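Local coordinates for protein beta subunit of photoactivated adenylyl cyclase (Beggiatoa sp. PS, PDB 5M2A) that probably makes cyclic AMP from ATP under blue-light control, joining a flavin-binding BLUF photoreceptor domain to an adenylyl cyclase catalytic domain, at residues Pro92-Ala95 with Met96-Ile99; Leu115-Thr118 with Ile119-His123; Gly141-Pro144 with Leu145-Glu148. One frame throughout, in Å; residues are numbered along the deposited sequence.

In the fold
The three contacts are local and follow one another along the chain, none nesting in or crossing another. From the N terminus, contact 1 (P92-A95 with M96-I99) closes the loop that leads from strand 77-83 into strand 97-100, the strand that runs parallel to strand 40-46 in the flavin-binding sheet. The chain then enters helix 110-129, where contact 2 (L115-T118 with I119-H123) is a single run of helical turns lying against the same sheet, its centre about 23 Å from that of contact 1. After helix 132-139, contact 3 (G141-P144 with L145-E148) turns the chain toward strand 150-161 of the cyclase sheet. All three also touch the second subunit.

Contact 1 (Pro92-Ala95 with Met96-Ile99); sequences PNWA and MKTI
The aliphatic chain of K97 lies over one face of the W94 indole, the two side chains crossing at a slant where a loop of the BLUF domain enters strand 97-100. K97 CB starts the contact at the ring junction, 3.6 Å from W94 CD2. The lysine then bends twice (chi2 76°, chi3 72°), which brings its end back across the indole. K97 CE thus forms a CH-pi contact, and the ammonium beyond it a cation-pi interaction: K97 NZ is 4.6 Å from the centroid of the W94 five-membered ring. A long flexible cation suits this place, since its methylenes can lie on the electron-rich indole while its charge remains near the face. W94 also meets the F91 ring, V42 of the neighbouring strand and M108 of the second subunit. Replacing W94 by an alanine is likely to leave the K97 methylenes without the indole face they lie on and the ammonium without its aromatic partner. Between the two residues M96, of the flavin pocket, touches the bound FMN, and A95 O accepts a hydrogen bond from N34 ND2. The nearest part of the indole to K97 CE is W94 CE2, at 3.6 Å.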
ATOM      1  N   PRO A  92       8.804 -36.773  -6.912  1.00 36.91           N
ATOM      2  CA  PRO A  92       9.309 -37.880  -6.086  1.00 40.23           C
ATOM      3  C   PRO A  92      10.660 -38.421  -6.521  1.00 44.96           C
ATOM      4  O   PRO A  92      11.337 -39.067  -5.714  1.00 41.59           O
ATOM      5  CB  PRO A  92       8.217 -38.948  -6.232  1.00 47.24           C
ATOM      6  CG  PRO A  92       7.593 -38.658  -7.558  1.00 39.66           C
ATOM      7  CD  PRO A  92       7.619 -37.159  -7.695  1.00 37.18           C
ATOM      8  N   ASN A  93      11.074 -38.183  -7.765  1.00 40.73           N
ATOM      9  CA  ASN A  93      12.297 -38.769  -8.298  1.00 43.83           C
ATOM     10  C   ASN A  93      13.474 -37.804  -8.305  1.00 39.04           C
ATOM     11  O   ASN A  93      14.565 -38.186  -8.736  1.00 42.29           O
ATOM     12  CB  ASN A  93      12.056 -39.287  -9.720  1.00 46.05           C
ATOM     13  CG  ASN A  93      10.910 -40.276  -9.795  1.00 47.04           C
ATOM     14  OD1 ASN A  93      10.840 -41.228  -9.020  1.00 54.02           O
ATOM     15  ND2 ASN A  93       9.996 -40.045 -10.729  1.00 49.80           N
ATOM     16  N   TRP A  94      13.287 -36.568  -7.845  1.00 37.36           N
ATOM     17  CA  TRP A  94      14.327 -35.544  -7.900  1.00 36.53           C
ATOM     18  C   TRP A  94      14.658 -35.091  -6.484  1.00 37.80           C
ATOM     19  O   TRP A  94      13.899 -34.325  -5.888  1.00 35.65           O
ATOM     20  CB  TRP A  94      13.879 -34.357  -8.741  1.00 34.47           C
ATOM     21  CG  TRP A  94      13.573 -34.670 -10.173  1.00 34.41           C
ATOM     22  CD1 TRP A  94      14.013 -35.737 -10.899  1.00 39.33           C
ATOM     23  CD2 TRP A  94      12.754 -33.894 -11.056  1.00 32.99           C
ATOM     24  NE1 TRP A  94      13.516 -35.675 -12.184  1.00 36.65           N
ATOM     25  CE2 TRP A  94      12.740 -34.550 -12.303  1.00 34.87           C
ATOM     26  CE3 TRP A  94      12.027 -32.709 -10.910  1.00 31.27           C
ATOM     27  CZ2 TRP A  94      12.028 -34.058 -13.399  1.00 38.56           C
ATOM     28  CZ3 TRP A  94      11.321 -32.219 -12.002  1.00 38.00           C
ATOM     29  CH2 TRP A  94      11.329 -32.893 -13.228  1.00 38.74           C
ATOM     30  N   ALA A  95      15.791 -35.548  -5.948  1.00 38.52           N
ATOM     31  CA  ALA A  95      16.280 -35.002  -4.685  1.00 41.24           C
ATOM     32  C   ALA A  95      16.408 -33.483  -4.778  1.00 41.01           C
ATOM     33  O   ALA A  95      15.959 -32.747  -3.888  1.00 38.32           O
ATOM     34  CB  ALA A  95      17.621 -35.642  -4.327  1.00 44.27           C
ATOM     35  N   MET A  96      17.019 -33.002  -5.861  1.00 36.52           N
ATOM     36  CA  MET A  96      16.981 -31.586  -6.213  1.00 34.75           C
ATOM     37  C   MET A  96      17.354 -31.420  -7.681  1.00 35.33           C
ATOM     38  O   MET A  96      18.530 -31.511  -8.046  1.00 47.21           O
ATOM     39  CB  MET A  96      17.919 -30.766  -5.324  1.00 35.39           C
ATOM     40  CG  MET A  96      17.875 -29.262  -5.612  1.00 33.76           C
ATOM     41  SD  MET A  96      16.205 -28.614  -5.839  1.00 38.00           S
ATOM     42  CE  MET A  96      15.424 -29.075  -4.290  1.00 38.37           C
ATOM     43  N   LYS A  97      16.361 -31.196  -8.528  1.00 32.91           N
ATOM     44  CA  LYS A  97      16.593 -30.990  -9.949  1.00 32.71           C
ATOM     45  C   LYS A  97      16.814 -29.505 -10.200  1.00 31.59           C
ATOM     46  O   LYS A  97      15.964 -28.684  -9.848  1.00 32.69           O
ATOM     47  CB  LYS A  97      15.411 -31.505 -10.770  1.00 43.43           C
ATOM     48  CG  LYS A  97      15.381 -31.025 -12.210  1.00 42.25           C
ATOM     49  CD  LYS A  97      16.389 -31.755 -13.053  1.00 46.08           C
ATOM     50  CE  LYS A  97      15.947 -33.181 -13.302  1.00 45.54           C
ATOM     51  NZ  LYS A  97      17.004 -33.984 -13.971  1.00 45.00           N
ATOM     52  N   THR A  98      17.955 -29.157 -10.786  1.00 34.72           N
ATOM     53  CA  THR A  98      18.270 -27.768 -11.107  1.00 37.87           C
ATOM     54  C   THR A  98      17.995 -27.519 -12.582  1.00 37.72           C
ATOM     55  O   THR A  98      18.475 -28.263 -13.442  1.00 37.38           O
ATOM     56  CB  THR A  98      19.727 -27.433 -10.784  1.00 43.89           C
ATOM     57  OG1 THR A  98      19.947 -27.573  -9.376  1.00 43.47           O
ATOM     58  CG2 THR A  98      20.055 -25.997 -11.214  1.00 41.67           C
ATOM     59  N   ILE A  99      17.234 -26.471 -12.870  1.00 35.88           N
ATOM     60  CA  ILE A  99      16.855 -26.122 -14.232  1.00 37.62           C
ATOM     61  C   ILE A  99      17.318 -24.696 -14.492  1.00 36.28           C
ATOM     62  O   ILE A  99      16.855 -23.760 -13.830  1.00 30.56           O
ATOM     63  CB  ILE A  99      15.341 -26.256 -14.448  1.00 37.53           C
ATOM     64  CG1 ILE A  99      14.884 -27.684 -14.138  1.00 39.23           C
ATOM     65  CG2 ILE A  99      14.979 -25.882 -15.873  1.00 43.27           C
ATOM     66  CD1 ILE A  99      13.391 -27.881 -14.241  1.00 45.07           C
TER

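Contact 2 (Leu115-Thr118 with Ile119-His123); sequences LLQT and ITQSH
T120 OG1 donates to L116 O at 2.6 Å, one turn back, while T120 N bonds the same carbonyl oxygen at 3.0 Å. The two donors come in from opposite faces of the carbonyl plane, so a single residue grips L116 O twice. The threonine torsion explains this: OG1 stands anti to its own carbonyl carbon (chi1 -55°) and beside the backbone N, folded back toward the preceding turn. Threonine suits a buried helical site because its hydroxyl can be satisfied by the helix itself. Alongside T120, and pointing the same way, L116 sets its CD1 3.8 Å from T120 OG1.

These are i to i+4 pairs of the alpha helix 110-129, whose backbone ladder continues with I119 N to L115 O, Q121 N to Q117 O and S122 N to T118 O. T118 repeats the threonine pattern, its OG1 bonding to S114 O. On the partly exposed flank the glutamines Q117 and Q121 run side by side, pointing the same way.

Further out, L116 and T120 rest on F51 of strand 49-55, whereas I119 packs on H123 of the second subunit. S122 OG hydrogen-bonds H123 NE2 of the second subunit, and the reciprocal bond joins H123 NE2 to S122 OG there; H123 ND1 is positioned in turn by E127 OE1.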
ATOM      1  N   LEU A 115       6.415 -15.281 -19.726  1.00 26.88           N
ATOM      2  CA  LEU A 115       5.403 -14.929 -18.731  1.00 30.65           C
ATOM      3  C   LEU A 115       5.954 -15.050 -17.319  1.00 27.24           C
ATOM      4  O   LEU A 115       5.738 -14.164 -16.482  1.00 25.62           O
ATOM      5  CB  LEU A 115       4.169 -15.815 -18.911  1.00 25.58           C
ATOM      6  CG  LEU A 115       3.433 -15.585 -20.232  1.00 26.07           C
ATOM      7  CD1 LEU A 115       2.445 -16.706 -20.493  1.00 29.11           C
ATOM      8  CD2 LEU A 115       2.720 -14.246 -20.209  1.00 33.58           C
ATOM      9  N   LEU A 116       6.689 -16.130 -17.037  1.00 27.37           N
ATOM     10  CA  LEU A 116       7.243 -16.307 -15.697  1.00 24.99           C
ATOM     11  C   LEU A 116       8.184 -15.166 -15.321  1.00 22.63           C
ATOM     12  O   LEU A 116       8.152 -14.672 -14.185  1.00 23.12           O
ATOM     13  CB  LEU A 116       7.965 -17.655 -15.598  1.00 27.09           C
ATOM     14  CG  LEU A 116       8.609 -18.026 -14.259  1.00 29.86           C
ATOM     15  CD1 LEU A 116       7.550 -18.234 -13.186  1.00 28.01           C
ATOM     16  CD2 LEU A 116       9.493 -19.273 -14.401  1.00 31.79           C
ATOM     17  N   GLN A 117       9.023 -14.724 -16.254  1.00 22.16           N
ATOM     18  CA  GLN A 117       9.941 -13.635 -15.932  1.00 23.59           C
ATOM     19  C   GLN A 117       9.187 -12.324 -15.741  1.00 25.57           C
ATOM     20  O   GLN A 117       9.466 -11.565 -14.803  1.00 23.23           O
ATOM     21  CB  GLN A 117      10.995 -13.492 -17.028  1.00 30.27           C
ATOM     22  CG  GLN A 117      11.998 -12.380 -16.774  1.00 37.34           C
ATOM     23  CD  GLN A 117      12.894 -12.124 -17.968  1.00 50.60           C
ATOM     24  OE1 GLN A 117      12.847 -12.850 -18.959  1.00 59.24           O
ATOM     25  NE2 GLN A 117      13.714 -11.085 -17.881  1.00 58.01           N
ATOM     26  N   THR A 118       8.225 -12.043 -16.621  1.00 25.04           N
ATOM     27  CA  THR A 118       7.454 -10.809 -16.517  1.00 27.75           C
ATOM     28  C   THR A 118       6.651 -10.758 -15.225  1.00 27.01           C
ATOM     29  O   THR A 118       6.668  -9.745 -14.512  1.00 24.60           O
ATOM     30  CB  THR A 118       6.533 -10.674 -17.729  1.00 28.20           C
ATOM     31  OG1 THR A 118       7.326 -10.499 -18.908  1.00 26.28           O
ATOM     32  CG2 THR A 118       5.597  -9.479 -17.572  1.00 24.90           C
ATOM     33  N   ILE A 119       5.951 -11.846 -14.894  1.00 22.28           N
ATOM     34  CA  ILE A 119       5.076 -11.824 -13.721  0.50 21.96           C
ATOM     35  C   ILE A 119       5.895 -11.798 -12.437  1.00 21.79           C
ATOM     36  O   ILE A 119       5.522 -11.134 -11.460  1.00 21.31           O
ATOM     37  CB  ILE A 119       4.096 -13.014 -13.752  0.50 19.94           C
ATOM     38  CG1 ILE A 119       3.033 -12.872 -12.659  0.50 18.75           C
ATOM     39  CG2 ILE A 119       4.822 -14.333 -13.585  0.50 21.76           C
ATOM     40  CD1 ILE A 119       2.013 -11.810 -12.947  0.50 20.46           C
ATOM     41  N   THR A 120       7.027 -12.504 -12.414  1.00 20.23           N
ATOM     42  CA  THR A 120       7.848 -12.519 -11.210  1.00 18.15           C
ATOM     43  C   THR A 120       8.483 -11.160 -10.968  1.00 23.75           C
ATOM     44  O   THR A 120       8.502 -10.673  -9.834  1.00 22.58           O
ATOM     45  CB  THR A 120       8.915 -13.609 -11.303  1.00 23.34           C
ATOM     46  OG1 THR A 120       8.288 -14.866 -11.570  1.00 23.67           O
ATOM     47  CG2 THR A 120       9.668 -13.717  -9.986  1.00 24.36           C
ATOM     48  N   GLN A 121       8.999 -10.530 -12.019  1.00 21.35           N
ATOM     49  CA  GLN A 121       9.586  -9.207 -11.868  1.00 21.61           C
ATOM     50  C   GLN A 121       8.539  -8.191 -11.430  1.00 22.46           C
ATOM     51  O   GLN A 121       8.815  -7.321 -10.591  1.00 23.33           O
ATOM     52  CB  GLN A 121      10.251  -8.794 -13.179  1.00 27.36           C
ATOM     53  CG  GLN A 121      11.552  -9.540 -13.417  1.00 35.93           C
ATOM     54  CD  GLN A 121      12.161  -9.275 -14.783  1.00 48.70           C
ATOM     55  OE1 GLN A 121      11.510  -8.733 -15.679  1.00 51.23           O
ATOM     56  NE2 GLN A 121      13.418  -9.664 -14.949  1.00 56.69           N
ATOM     57  N   SER A 122       7.332  -8.294 -11.977  1.00 20.58           N
ATOM     58  CA  SER A 122       6.231  -7.452 -11.513  1.00 22.90           C
ATOM     59  C   SER A 122       5.886  -7.744 -10.057  1.00 23.54           C
ATOM     60  O   SER A 122       5.650  -6.819  -9.270  1.00 21.18           O
ATOM     61  CB  SER A 122       5.011  -7.654 -12.413  1.00 22.46           C
ATOM     62  OG  SER A 122       3.945  -6.802 -12.042  1.00 23.30           O
ATOM     63  N   HIS A 123       5.857  -9.026  -9.684  1.00 19.88           N
ATOM     64  CA  HIS A 123       5.585  -9.414  -8.305  1.00 19.69           C
ATOM     65  C   HIS A 123       6.553  -8.739  -7.343  1.00 19.57           C
ATOM     66  O   HIS A 123       6.148  -8.211  -6.297  1.00 22.26           O
ATOM     67  CB  HIS A 123       5.677 -10.944  -8.195  1.00 19.06           C
ATOM     68  CG  HIS A 123       5.182 -11.509  -6.894  1.00 20.19           C
ATOM     69  ND1 HIS A 123       5.918 -11.473  -5.729  1.00 21.05           N
ATOM     70  CD2 HIS A 123       4.042 -12.172  -6.594  1.00 22.26           C
ATOM     71  CE1 HIS A 123       5.243 -12.073  -4.761  1.00 22.71           C
ATOM     72  NE2 HIS A 123       4.097 -12.501  -5.260  1.00 23.75           N
TER

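Contact 3 (Gly141-Pro144 with Leu145-Glu148); sequences GINP and LTVE
N143 reaches over the turn to L145 and T146, and its side chain can be followed outward atom by atom. N143 CB faces the threonine hydroxyl, with T146 OG1 3.7 Å away. N143 CG stands anti to the backbone N (chi1 -173°), which carries the amide forward over the turn, and it meets the methyl T146 CG2 at 3.9 Å. At the tip the two amide atoms part company: N143 ND2 lies near that same methyl, while N143 OD1 accepts a hydrogen bond from L145 N at 3.0 Å, with an N-H...O angle of 147°. This bond to the second residue along defines an Asx turn. Proline suits the intervening position because it brings no N-H of its own and its restricted phi (about -66° here) fits the bend.

The main chain adds a beta turn, T146 N bonding to N143 O at 3.2 Å. T146 OG1 bonds that oxygen too, at 3.1 Å, both donors arriving from the same face of the carbonyl plane. I142 and V147 meet at about a right angle, their CG2 methyls 3.6 Å apart. Before the turn, G141 closes helix 132-139 in a Schellman motif, and P144 packs back on that helix and on Y129 of the second subunit. With OD1 and the backbone oxygen of N143 both engaged, this one residue satisfies the L145 and T146 amides, so a short polar network sets the bend between helix 132-139 and strand 150-161.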
ATOM      1  N   GLY A 141       3.060 -18.521   4.917  1.00 42.61           N
ATOM      2  CA  GLY A 141       2.152 -19.420   4.233  1.00 43.41           C
ATOM      3  C   GLY A 141       0.686 -19.138   4.464  1.00 48.26           C
ATOM      4  O   GLY A 141      -0.144 -20.033   4.277  1.00 50.72           O
ATOM      5  N   ILE A 142       0.341 -17.917   4.861  1.00 41.58           N
ATOM      6  CA  ILE A 142      -1.025 -17.533   5.194  1.00 38.08           C
ATOM      7  C   ILE A 142      -1.521 -16.562   4.131  1.00 37.25           C
ATOM      8  O   ILE A 142      -0.870 -15.546   3.862  1.00 34.08           O
ATOM      9  CB  ILE A 142      -1.101 -16.889   6.587  1.00 35.95           C
ATOM     10  CG1 ILE A 142      -0.522 -17.828   7.644  1.00 39.81           C
ATOM     11  CG2 ILE A 142      -2.533 -16.512   6.914  1.00 35.44           C
ATOM     12  CD1 ILE A 142      -0.471 -17.214   9.022  1.00 46.66           C
ATOM     13  N   ASN A 143      -2.663 -16.870   3.537  1.00 36.58           N
ATOM     14  CA  ASN A 143      -3.261 -15.969   2.563  1.00 42.14           C
ATOM     15  C   ASN A 143      -3.772 -14.730   3.284  1.00 26.53           C
ATOM     16  O   ASN A 143      -4.687 -14.848   4.108  1.00 29.80           O
ATOM     17  CB  ASN A 143      -4.406 -16.663   1.818  1.00 48.51           C
ATOM     18  CG  ASN A 143      -4.954 -15.822   0.667  1.00 48.46           C
ATOM     19  OD1 ASN A 143      -4.865 -14.590   0.670  1.00 34.64           O
ATOM     20  ND2 ASN A 143      -5.523 -16.495  -0.329  1.00 48.53           N
ATOM     21  N   PRO A 144      -3.233 -13.535   3.015  1.00 27.06           N
ATOM     22  CA  PRO A 144      -3.665 -12.355   3.787  1.00 25.72           C
ATOM     23  C   PRO A 144      -5.112 -11.971   3.541  1.00 27.45           C
ATOM     24  O   PRO A 144      -5.739 -11.385   4.425  1.00 27.70           O
ATOM     25  CB  PRO A 144      -2.692 -11.255   3.329  1.00 25.44           C
ATOM     26  CG  PRO A 144      -2.150 -11.730   2.015  1.00 25.06           C
ATOM     27  CD  PRO A 144      -2.137 -13.226   2.081  1.00 25.38           C
ATOM     28  N   LEU A 145      -5.671 -12.304   2.373  1.00 31.28           N
ATOM     29  CA  LEU A 145      -7.051 -11.935   2.061  1.00 33.60           C
ATOM     30  C   LEU A 145      -8.067 -12.673   2.920  1.00 33.31           C
ATOM     31  O   LEU A 145      -9.197 -12.197   3.064  1.00 40.45           O
ATOM     32  CB  LEU A 145      -7.360 -12.230   0.587  1.00 34.83           C
ATOM     33  CG  LEU A 145      -6.527 -11.500  -0.463  1.00 33.58           C
ATOM     34  CD1 LEU A 145      -6.884 -11.985  -1.858  1.00 36.99           C
ATOM     35  CD2 LEU A 145      -6.724 -10.005  -0.336  1.00 33.72           C
ATOM     36  N   THR A 146      -7.704 -13.825   3.473  1.00 34.81           N
ATOM     37  CA  THR A 146      -8.637 -14.659   4.214  1.00 43.56           C
ATOM     38  C   THR A 146      -8.454 -14.555   5.722  1.00 45.96           C
ATOM     39  O   THR A 146      -9.199 -15.193   6.468  1.00 47.42           O
ATOM     40  CB  THR A 146      -8.493 -16.116   3.766  1.00 45.27           C
ATOM     41  OG1 THR A 146      -7.251 -16.648   4.240  1.00 40.75           O
ATOM     42  CG2 THR A 146      -8.495 -16.194   2.246  1.00 49.77           C
ATOM     43  N   VAL A 147      -7.494 -13.754   6.186  1.00 41.13           N
ATOM     44  CA  VAL A 147      -7.259 -13.589   7.616  1.00 37.92           C
ATOM     45  C   VAL A 147      -8.406 -12.802   8.232  1.00 42.33           C
ATOM     46  O   VAL A 147      -8.834 -11.772   7.694  1.00 41.09           O
ATOM     47  CB  VAL A 147      -5.910 -12.891   7.859  1.00 42.74           C
ATOM     48  CG1 VAL A 147      -5.717 -12.591   9.338  1.00 47.20           C
ATOM     49  CG2 VAL A 147      -4.773 -13.749   7.339  1.00 47.20           C
ATOM     50  N   GLU A 148      -8.911 -13.283   9.371  1.00 45.71           N
ATOM     51  CA  GLU A 148      -9.948 -12.541  10.069  1.00 57.41           C
ATOM     52  C   GLU A 148      -9.326 -11.407  10.883  1.00 51.99           C
ATOM     53  O   GLU A 148      -8.218 -11.552  11.404  1.00 50.53           O
ATOM     54  CB  GLU A 148     -10.749 -13.466  10.981  1.00 73.85           C
ATOM     55  CG  GLU A 148     -11.629 -14.439  10.219  1.00 84.73           C
ATOM     56  CD  GLU A 148     -12.679 -13.733   9.376  1.00 93.36           C
ATOM     57  OE1 GLU A 148     -13.713 -13.311   9.935  1.00 98.41           O
ATOM     58  OE2 GLU A 148     -12.465 -13.589   8.152  1.00 93.89           O
TER